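Long-range contacts in transcriptional regulator, LYSR family (Neisseria meningitidis, PDB 4AB5), which probably binds DNA to regulate transcription of methionine biosynthesis genes, as a LysR-family activator or repressor with a C-terminal regulatory domain: residues Q75-Y80 with L184-R189; N96-E101 with V171-T176. All blocks are in the same frame, centred on the assembly; numbering follows the deposited sequence.

Contact 1 of 2, residues Q75-Y80 with L184-R189; sequences QPLFAY and LYAAIR
Gln-75 pairs with Ala-186 through both backbone bonds of an antiparallel hydrogen-bonded pair. Its N donates to Ala-186 O at 2.9 Å, and the return bond from Ala-186 N to Gln-75 O is the straighter of the two, 171° at the hydrogen. The side chain leaves the pair fully extended, with CG trans to the backbone N (chi1 -161°), and reaches over helix 196-212, where OE1 makes a weak bond to Arg-206. Pro-76 occupies the following non-hydrogen-bonded pair, in which a missing N-H forfeits no bond to the 184-189 strand. Its CA lies 3.7 Å from CD1 of the Tyr-185 ring, and its CB is near CE1 on the same face of the sheet. At Leu-77 the regular pairing breaks: its psi of -73° is far from a strand value, and Leu-77 and Phe-78 together face Leu-184 in a classic beta bulge. Leu-184 O takes a bond from Leu-77 N at 2.8 Å and a weak one from Phe-78 N at 3.4 Å, while Leu-184 N donates a hydrogen bond to Phe-78 O. The bulge turns the Leu-77 side chain toward the other strand, so that CD2 meets Ala-186 CB at 4.0 Å and CD1 lies alongside the Tyr-185 carbonyl. The Phe-78 ring approaches Leu-184 CD2 obliquely, and it also meets Trp-22 edge-to-face. Further on, the Tyr-80 ring crosses the Leu-184 side chain, with Tyr-80 CE2 3.6 Å from Leu-184 CD1. Leu-184 is thus held through its backbone by the bulge; its CD1 packs on Tyr-80, and its CD2 lies more loosely by Phe-78. The chemistry implies a largely buried seam in this LysR effector-binding domain: backbone bonds set the register, and apolar groups fill the face bearing Phe-78, Leu-184 and Ala-186.

Contact 2 of 2, residues N96-E101 with V171-T176; sequences NVWTAE and VHRQIT
Val-97 and Trp-98 pair in parallel with Gln-174 and Ile-175, adding a short strand to the sheet of this LysR substrate-binding domain, which has the periplasmic-binding-protein type of fold. Three backbone bonds hold the pair together. Gln-174 uses both its polar backbone atoms: its N makes a weak bond to Asn-96 O (3.3 Å), and its O accepts from Trp-98 N at 2.8 Å, almost straight at the hydrogen (173°). Trp-98 O then takes the N-H of Thr-176 at 2.7 Å, so Trp-98 too is engaged at both N and O. Gln-174 O has a second, softer partner in Val-97 CA. Beside these bonds, the Val-97 and Gln-174 side chains run next to each other in the same direction.

The indole donor is satisfied outside the two segments, NE1 bonding to Leu-92 O. In the Arg-173 guanidinium, NH2 reaches Ala-93 O and NH1 turns back to His-172 O at 2.8 Å, and NE too has a bond outside the two segments. The His-172 acceptor lies near the guanidinium plane, although the donor stands well above the carbonyl plane. A kink at chi2 (-67°) carries the charged group past Asn-96, leaving the aliphatic stem against the indole. There Arg-173 CB sits over one face of the Trp-98 five-membered ring in a CH-pi contact, 3.7 Å from its centroid.

In the fold
From the N terminus, strands 8-13, 37-42 and 60-63 come first, and the chain then enters the long strand 72-86, where contact 1 opens. Contact 2 opens soon afterwards at 96-101. It closes a 69-residue loop containing helices 119-125, 140-148 and 158-166 when strand 171-189 begins, and the far end of that strand completes contact 1 around a 103-residue span. Contact 2 is therefore enclosed by contact 1, with no crossing. Their centres lie about 26 Å apart on one sheet, joined by the shared strand. Such long connecting strands are consistent with the two-subdomain design of LysR regulatory domains, with contact 2 probably within the subdomain formed by the chain between the two crossing strands.

Contact 1 of 2, residues Q75-Y80 with L184-R189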
ATOM      1  N   GLN B  75      -9.206  11.168 -21.939  1.00 48.44           N
ATOM      2  CA  GLN B  75      -8.828  12.482 -21.467  1.00 49.31           C
ATOM      3  C   GLN B  75      -7.400  12.386 -20.935  1.00 54.06           C
ATOM      4  O   GLN B  75      -7.156  11.597 -20.010  1.00 53.41           O
ATOM      5  CB  GLN B  75      -9.799  12.949 -20.374  1.00 50.46           C
ATOM      6  CG  GLN B  75      -9.776  14.451 -20.135  1.00 73.38           C
ATOM      7  CD  GLN B  75     -10.935  14.957 -19.307  1.00 92.22           C
ATOM      8  OE1 GLN B  75     -10.995  16.136 -18.975  1.00 92.53           O
ATOM      9  NE2 GLN B  75     -11.744  14.066 -18.736  1.00 78.06           N
ATOM     10  N   PRO B  76      -6.428  13.126 -21.519  1.00 50.45           N
ATOM     11  CA  PRO B  76      -5.053  13.055 -20.993  1.00 49.02           C
ATOM     12  C   PRO B  76      -4.936  13.611 -19.576  1.00 52.07           C
ATOM     13  O   PRO B  76      -5.573  14.615 -19.242  1.00 53.53           O
ATOM     14  CB  PRO B  76      -4.248  13.897 -21.980  1.00 51.95           C
ATOM     15  CG  PRO B  76      -5.234  14.820 -22.601  1.00 57.87           C
ATOM     16  CD  PRO B  76      -6.532  14.084 -22.639  1.00 53.44           C
ATOM     17  N   LEU B  77      -4.158  12.936 -18.736  1.00 45.79           N
ATOM     18  CA  LEU B  77      -3.910  13.410 -17.383  1.00 43.67           C
ATOM     19  C   LEU B  77      -2.511  14.017 -17.367  1.00 46.35           C
ATOM     20  O   LEU B  77      -2.380  15.246 -17.392  1.00 46.04           O
ATOM     21  CB  LEU B  77      -4.073  12.294 -16.327  1.00 42.00           C
ATOM     22  CG  LEU B  77      -5.484  11.714 -16.147  1.00 46.00           C
ATOM     23  CD1 LEU B  77      -5.461  10.502 -15.236  1.00 44.43           C
ATOM     24  CD2 LEU B  77      -6.492  12.780 -15.667  1.00 47.42           C
ATOM     25  N   PHE B  78      -1.471  13.160 -17.415  1.00 42.09           N
ATOM     26  CA  PHE B  78      -0.063  13.561 -17.402  1.00 42.06           C
ATOM     27  C   PHE B  78       0.877  12.414 -17.744  1.00 46.47           C
ATOM     28  O   PHE B  78       0.525  11.243 -17.571  1.00 45.64           O
ATOM     29  CB  PHE B  78       0.338  14.146 -16.024  1.00 43.17           C
ATOM     30  CG  PHE B  78      -0.290  13.484 -14.812  1.00 43.26           C
ATOM     31  CD1 PHE B  78       0.117  12.218 -14.396  1.00 44.33           C
ATOM     32  CD2 PHE B  78      -1.281  14.133 -14.081  1.00 45.25           C
ATOM     33  CE1 PHE B  78      -0.464  11.609 -13.279  1.00 46.04           C
ATOM     34  CE2 PHE B  78      -1.858  13.527 -12.961  1.00 44.85           C
ATOM     35  CZ  PHE B  78      -1.451  12.266 -12.572  1.00 43.75           C
ATOM     36  N   ALA B  79       2.101  12.770 -18.183  1.00 44.56           N
ATOM     37  CA  ALA B  79       3.191  11.838 -18.485  1.00 44.35           C
ATOM     38  C   ALA B  79       4.324  12.052 -17.462  1.00 47.26           C
ATOM     39  O   ALA B  79       4.450  13.142 -16.892  1.00 46.66           O
ATOM     40  CB  ALA B  79       3.709  12.060 -19.901  1.00 46.38           C
ATOM     41  N   TYR B  80       5.124  11.005 -17.216  1.00 42.54           N
ATOM     42  CA  TYR B  80       6.267  11.042 -16.293  1.00 41.07           C
ATOM     43  C   TYR B  80       7.286   9.966 -16.633  1.00 46.52           C
ATOM     44  O   TYR B  80       6.939   8.970 -17.275  1.00 46.44           O
ATOM     45  CB  TYR B  80       5.844  10.954 -14.803  1.00 39.51           C
ATOM     46  CG  TYR B  80       4.928   9.797 -14.458  1.00 38.99           C
ATOM     47  CD1 TYR B  80       5.430   8.515 -14.273  1.00 38.72           C
ATOM     48  CD2 TYR B  80       3.561   9.994 -14.271  1.00 40.99           C
ATOM     49  CE1 TYR B  80       4.591   7.446 -13.962  1.00 39.03           C
ATOM     50  CE2 TYR B  80       2.718   8.938 -13.920  1.00 41.09           C
ATOM     51  CZ  TYR B  80       3.237   7.662 -13.773  1.00 47.28           C
ATOM     52  OH  TYR B  80       2.425   6.601 -13.442  1.00 47.90           O
ATOM     53  N   LEU B 184      -0.501   8.805 -18.703  1.00 43.56           N
ATOM     54  CA  LEU B 184      -1.737   8.528 -17.977  1.00 42.13           C
ATOM     55  C   LEU B 184      -2.960   9.215 -18.519  1.00 45.40           C
ATOM     56  O   LEU B 184      -2.909  10.398 -18.850  1.00 45.56           O
ATOM     57  CB  LEU B 184      -1.587   8.716 -16.464  1.00 41.09           C
ATOM     58  CG  LEU B 184      -1.211   7.433 -15.718  1.00 44.35           C
ATOM     59  CD1 LEU B 184       0.264   7.135 -15.832  1.00 44.01           C
ATOM     60  CD2 LEU B 184      -1.584   7.522 -14.304  1.00 44.50           C
ATOM     61  N   TYR B 185      -4.058   8.444 -18.640  1.00 40.64           N
ATOM     62  CA  TYR B 185      -5.332   8.909 -19.180  1.00 40.48           C
ATOM     63  C   TYR B 185      -6.489   8.517 -18.282  1.00 42.33           C
ATOM     64  O   TYR B 185      -6.413   7.511 -17.567  1.00 40.20           O
ATOM     65  CB  TYR B 185      -5.596   8.314 -20.582  1.00 42.27           C
ATOM     66  CG  TYR B 185      -4.524   8.594 -21.608  1.00 45.00           C
ATOM     67  CD1 TYR B 185      -4.593   9.715 -22.429  1.00 48.09           C
ATOM     68  CD2 TYR B 185      -3.472   7.699 -21.811  1.00 45.28           C
ATOM     69  CE1 TYR B 185      -3.613   9.972 -23.390  1.00 49.06           C
ATOM     70  CE2 TYR B 185      -2.488   7.944 -22.772  1.00 46.54           C
ATOM     71  CZ  TYR B 185      -2.563   9.083 -23.559  1.00 53.77           C
ATOM     72  OH  TYR B 185      -1.598   9.342 -24.503  1.00 56.34           O
ATOM     73  N   ALA B 186      -7.578   9.295 -18.365  1.00 38.79           N
ATOM     74  CA  ALA B 186      -8.831   9.006 -17.698  1.00 38.92           C
ATOM     75  C   ALA B 186      -9.789   8.616 -18.822  1.00 47.92           C
ATOM     76  O   ALA B 186      -9.987   9.385 -19.768  1.00 49.85           O
ATOM     77  CB  ALA B 186      -9.345  10.237 -16.978  1.00 39.55           C
ATOM     78  N   ALA B 187     -10.314   7.392 -18.768  1.00 44.12           N
ATOM     79  CA  ALA B 187     -11.251   6.880 -19.755  1.00 44.23           C
ATOM     80  C   ALA B 187     -12.682   6.926 -19.200  1.00 47.57           C
ATOM     81  O   ALA B 187     -12.909   6.585 -18.041  1.00 46.30           O
ATOM     82  CB  ALA B 187     -10.878   5.449 -20.125  1.00 44.97           C
ATOM     83  N   ILE B 188     -13.631   7.384 -20.019  1.00 44.48           N
ATOM     84  CA  ILE B 188     -15.064   7.423 -19.720  1.00 43.97           C
ATOM     85  C   ILE B 188     -15.830   6.933 -20.970  1.00 49.98           C
ATOM     86  O   ILE B 188     -15.236   6.812 -22.056  1.00 48.86           O
ATOM     87  CB  ILE B 188     -15.571   8.824 -19.249  1.00 46.73           C
ATOM     88  CG1 ILE B 188     -15.361   9.935 -20.312  1.00 48.12           C
ATOM     89  CG2 ILE B 188     -15.030   9.216 -17.874  1.00 45.10           C
ATOM     90  CD1 ILE B 188     -16.185  11.207 -20.104  1.00 51.40           C
ATOM     91  N   ARG B 189     -17.151   6.684 -20.827  1.00 47.67           N
ATOM     92  CA  ARG B 189     -18.000   6.303 -21.953  1.00 48.63           C
ATOM     93  C   ARG B 189     -18.218   7.580 -22.755  1.00 54.66           C
ATOM     94  O   ARG B 189     -18.193   8.665 -22.182  1.00 54.89           O
ATOM     95  CB  ARG B 189     -19.365   5.808 -21.464  1.00 47.32           C
ATOM     96  CG  ARG B 189     -19.363   4.471 -20.758  1.00 49.05           C
ATOM     97  CD  ARG B 189     -20.750   4.245 -20.191  1.00 54.66           C
ATOM     98  NE  ARG B 189     -20.743   3.368 -19.021  1.00 63.80           N
ATOM     99  CZ  ARG B 189     -20.608   3.784 -17.766  1.00 74.06           C
ATOM    100  NH1 ARG B 189     -20.453   5.075 -17.498  1.00 54.04           N
ATOM    101  NH2 ARG B 189     -20.628   2.913 -16.770  1.00 63.05           N
TER

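Contact 2 of 2, residues N96-E101 with V171-T176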
ATOM      1  N   ASN B  96      25.193   5.295 -15.886  1.00 50.51           N
ATOM      2  CA  ASN B  96      24.245   6.420 -15.886  1.00 50.55           C
ATOM      3  C   ASN B  96      22.935   6.010 -16.553  1.00 53.34           C
ATOM      4  O   ASN B  96      21.865   6.418 -16.110  1.00 53.53           O
ATOM      5  CB  ASN B  96      24.832   7.641 -16.604  1.00 54.57           C
ATOM      6  CG  ASN B  96      25.686   8.566 -15.751  1.00 84.16           C
ATOM      7  OD1 ASN B  96      26.393   9.432 -16.273  1.00 84.93           O
ATOM      8  ND2 ASN B  96      25.622   8.445 -14.430  1.00 71.55           N
ATOM      9  N   VAL B  97      23.028   5.195 -17.611  1.00 48.63           N
ATOM     10  CA  VAL B  97      21.889   4.698 -18.379  1.00 47.57           C
ATOM     11  C   VAL B  97      21.887   3.156 -18.349  1.00 49.26           C
ATOM     12  O   VAL B  97      22.922   2.541 -18.610  1.00 50.39           O
ATOM     13  CB  VAL B  97      21.910   5.255 -19.835  1.00 52.28           C
ATOM     14  CG1 VAL B  97      20.762   4.696 -20.664  1.00 51.97           C
ATOM     15  CG2 VAL B  97      21.884   6.780 -19.850  1.00 52.65           C
ATOM     16  N   TRP B  98      20.728   2.541 -18.052  1.00 41.96           N
ATOM     17  CA  TRP B  98      20.583   1.086 -18.047  1.00 40.05           C
ATOM     18  C   TRP B  98      19.949   0.619 -19.352  1.00 45.54           C
ATOM     19  O   TRP B  98      18.835   1.037 -19.682  1.00 46.58           O
ATOM     20  CB  TRP B  98      19.737   0.604 -16.857  1.00 36.72           C
ATOM     21  CG  TRP B  98      20.295   0.914 -15.497  1.00 36.25           C
ATOM     22  CD1 TRP B  98      21.522   1.436 -15.205  1.00 39.33           C
ATOM     23  CD2 TRP B  98      19.647   0.685 -14.237  1.00 34.57           C
ATOM     24  NE1 TRP B  98      21.676   1.555 -13.844  1.00 37.54           N
ATOM     25  CE2 TRP B  98      20.546   1.088 -13.225  1.00 37.93           C
ATOM     26  CE3 TRP B  98      18.397   0.161 -13.864  1.00 34.87           C
ATOM     27  CZ2 TRP B  98      20.218   1.026 -11.864  1.00 35.91           C
ATOM     28  CZ3 TRP B  98      18.089   0.065 -12.513  1.00 35.00           C
ATOM     29  CH2 TRP B  98      18.989   0.500 -11.532  1.00 35.05           C
ATOM     30  N   THR B  99      20.664  -0.234 -20.106  1.00 41.51           N
ATOM     31  CA  THR B  99      20.152  -0.812 -21.355  1.00 41.73           C
ATOM     32  C   THR B  99      19.269  -2.002 -20.954  1.00 44.96           C
ATOM     33  O   THR B  99      19.386  -2.480 -19.823  1.00 44.57           O
ATOM     34  CB  THR B  99      21.319  -1.274 -22.273  1.00 48.97           C
ATOM     35  OG1 THR B  99      22.041  -2.335 -21.646  1.00 46.72           O
ATOM     36  CG2 THR B  99      22.275  -0.146 -22.647  1.00 46.67           C
ATOM     37  N   ALA B 100      18.422  -2.502 -21.865  1.00 41.77           N
ATOM     38  CA  ALA B 100      17.565  -3.670 -21.619  1.00 41.45           C
ATOM     39  C   ALA B 100      18.394  -4.880 -21.127  1.00 46.31           C
ATOM     40  O   ALA B 100      17.983  -5.571 -20.189  1.00 46.27           O
ATOM     41  CB  ALA B 100      16.809  -4.032 -22.889  1.00 43.55           C
ATOM     42  N   GLU B 101      19.596  -5.071 -21.715  1.00 42.40           N
ATOM     43  CA  GLU B 101      20.566  -6.128 -21.397  1.00 41.63           C
ATOM     44  C   GLU B 101      21.125  -6.060 -19.961  1.00 43.85           C
ATOM     45  O   GLU B 101      21.568  -7.085 -19.442  1.00 43.10           O
ATOM     46  CB  GLU B 101      21.720  -6.120 -22.417  1.00 44.14           C
ATOM     47  CG  GLU B 101      21.351  -6.637 -23.807  1.00 53.23           C
ATOM     48  CD  GLU B 101      20.545  -5.737 -24.729  1.00 75.60           C
ATOM     49  OE1 GLU B 101      20.386  -4.532 -24.419  1.00 72.58           O
ATOM     50  OE2 GLU B 101      20.070  -6.244 -25.772  1.00 69.87           O
ATOM     51  N   VAL B 171      19.422   4.948  -5.359  1.00 32.37           N
ATOM     52  CA  VAL B 171      19.914   5.898  -6.355  1.00 31.44           C
ATOM     53  C   VAL B 171      19.043   5.655  -7.576  1.00 35.31           C
ATOM     54  O   VAL B 171      18.503   4.552  -7.722  1.00 33.90           O
ATOM     55  CB  VAL B 171      21.438   5.813  -6.659  1.00 34.36           C
ATOM     56  CG1 VAL B 171      22.274   6.182  -5.436  1.00 33.71           C
ATOM     57  CG2 VAL B 171      21.849   4.451  -7.203  1.00 33.61           C
ATOM     58  N   HIS B 172      18.842   6.673  -8.410  1.00 33.02           N
ATOM     59  CA  HIS B 172      18.010   6.491  -9.594  1.00 33.09           C
ATOM     60  C   HIS B 172      18.816   6.629 -10.858  1.00 36.70           C
ATOM     61  O   HIS B 172      19.778   7.409 -10.899  1.00 36.71           O
ATOM     62  CB  HIS B 172      16.745   7.372  -9.576  1.00 34.29           C
ATOM     63  CG  HIS B 172      16.979   8.807  -9.917  1.00 39.15           C
ATOM     64  ND1 HIS B 172      16.579   9.331 -11.138  1.00 42.25           N
ATOM     65  CD2 HIS B 172      17.544   9.792  -9.179  1.00 40.87           C
ATOM     66  CE1 HIS B 172      16.924  10.608 -11.106  1.00 42.42           C
ATOM     67  NE2 HIS B 172      17.496  10.934  -9.941  1.00 42.11           N
ATOM     68  N   ARG B 173      18.462   5.822 -11.873  1.00 32.89           N
ATOM     69  CA  ARG B 173      19.149   5.803 -13.165  1.00 33.23           C
ATOM     70  C   ARG B 173      18.163   5.762 -14.316  1.00 37.20           C
ATOM     71  O   ARG B 173      17.061   5.224 -14.181  1.00 35.45           O
ATOM     72  CB  ARG B 173      20.136   4.618 -13.270  1.00 30.87           C
ATOM     73  CG  ARG B 173      21.250   4.588 -12.219  1.00 35.32           C
ATOM     74  CD  ARG B 173      22.218   5.734 -12.392  1.00 37.56           C
ATOM     75  NE  ARG B 173      23.350   5.663 -11.474  1.00 39.96           N
ATOM     76  CZ  ARG B 173      23.438   6.345 -10.338  1.00 48.33           C
ATOM     77  NH1 ARG B 173      22.439   7.124  -9.945  1.00 33.99           N
ATOM     78  NH2 ARG B 173      24.523   6.249  -9.583  1.00 33.12           N
ATOM     79  N   GLN B 174      18.587   6.310 -15.464  1.00 35.18           N
ATOM     80  CA  GLN B 174      17.793   6.350 -16.680  1.00 35.14           C
ATOM     81  C   GLN B 174      17.665   4.953 -17.288  1.00 40.77           C
ATOM     82  O   GLN B 174      18.666   4.256 -17.442  1.00 40.52           O
ATOM     83  CB  GLN B 174      18.417   7.334 -17.671  1.00 37.22           C
ATOM     84  CG  GLN B 174      17.619   7.498 -18.945  1.00 45.41           C
ATOM     85  CD  GLN B 174      18.093   8.668 -19.744  1.00 65.02           C
ATOM     86  OE1 GLN B 174      19.184   8.680 -20.310  1.00 62.83           O
ATOM     87  NE2 GLN B 174      17.253   9.667 -19.821  1.00 59.51           N
ATOM     88  N   ILE B 175      16.432   4.547 -17.618  1.00 38.74           N
ATOM     89  CA  ILE B 175      16.162   3.259 -18.254  1.00 38.69           C
ATOM     90  C   ILE B 175      16.150   3.522 -19.756  1.00 45.13           C
ATOM     91  O   ILE B 175      15.208   4.151 -20.244  1.00 44.49           O
ATOM     92  CB  ILE B 175      14.822   2.622 -17.778  1.00 40.11           C
ATOM     93  CG1 ILE B 175      14.885   2.223 -16.299  1.00 38.56           C
ATOM     94  CG2 ILE B 175      14.428   1.420 -18.670  1.00 40.05           C
ATOM     95  CD1 ILE B 175      13.526   1.946 -15.673  1.00 42.38           C
ATOM     96  N   THR B 176      17.198   3.055 -20.485  1.00 43.97           N
ATOM     97  CA  THR B 176      17.310   3.199 -21.947  1.00 46.21           C
ATOM     98  C   THR B 176      17.812   4.596 -22.378  1.00 53.50           C
ATOM     99  O   THR B 176      17.595   5.578 -21.660  1.00 53.58           O
ATOM    100  CB  THR B 176      16.026   2.626 -22.628  1.00 47.75           C
ATOM    101  OG1 THR B 176      16.246   1.268 -22.993  1.00 44.97           O
ATOM    102  CG2 THR B 176      15.487   3.464 -23.782  1.00 44.59           C
TER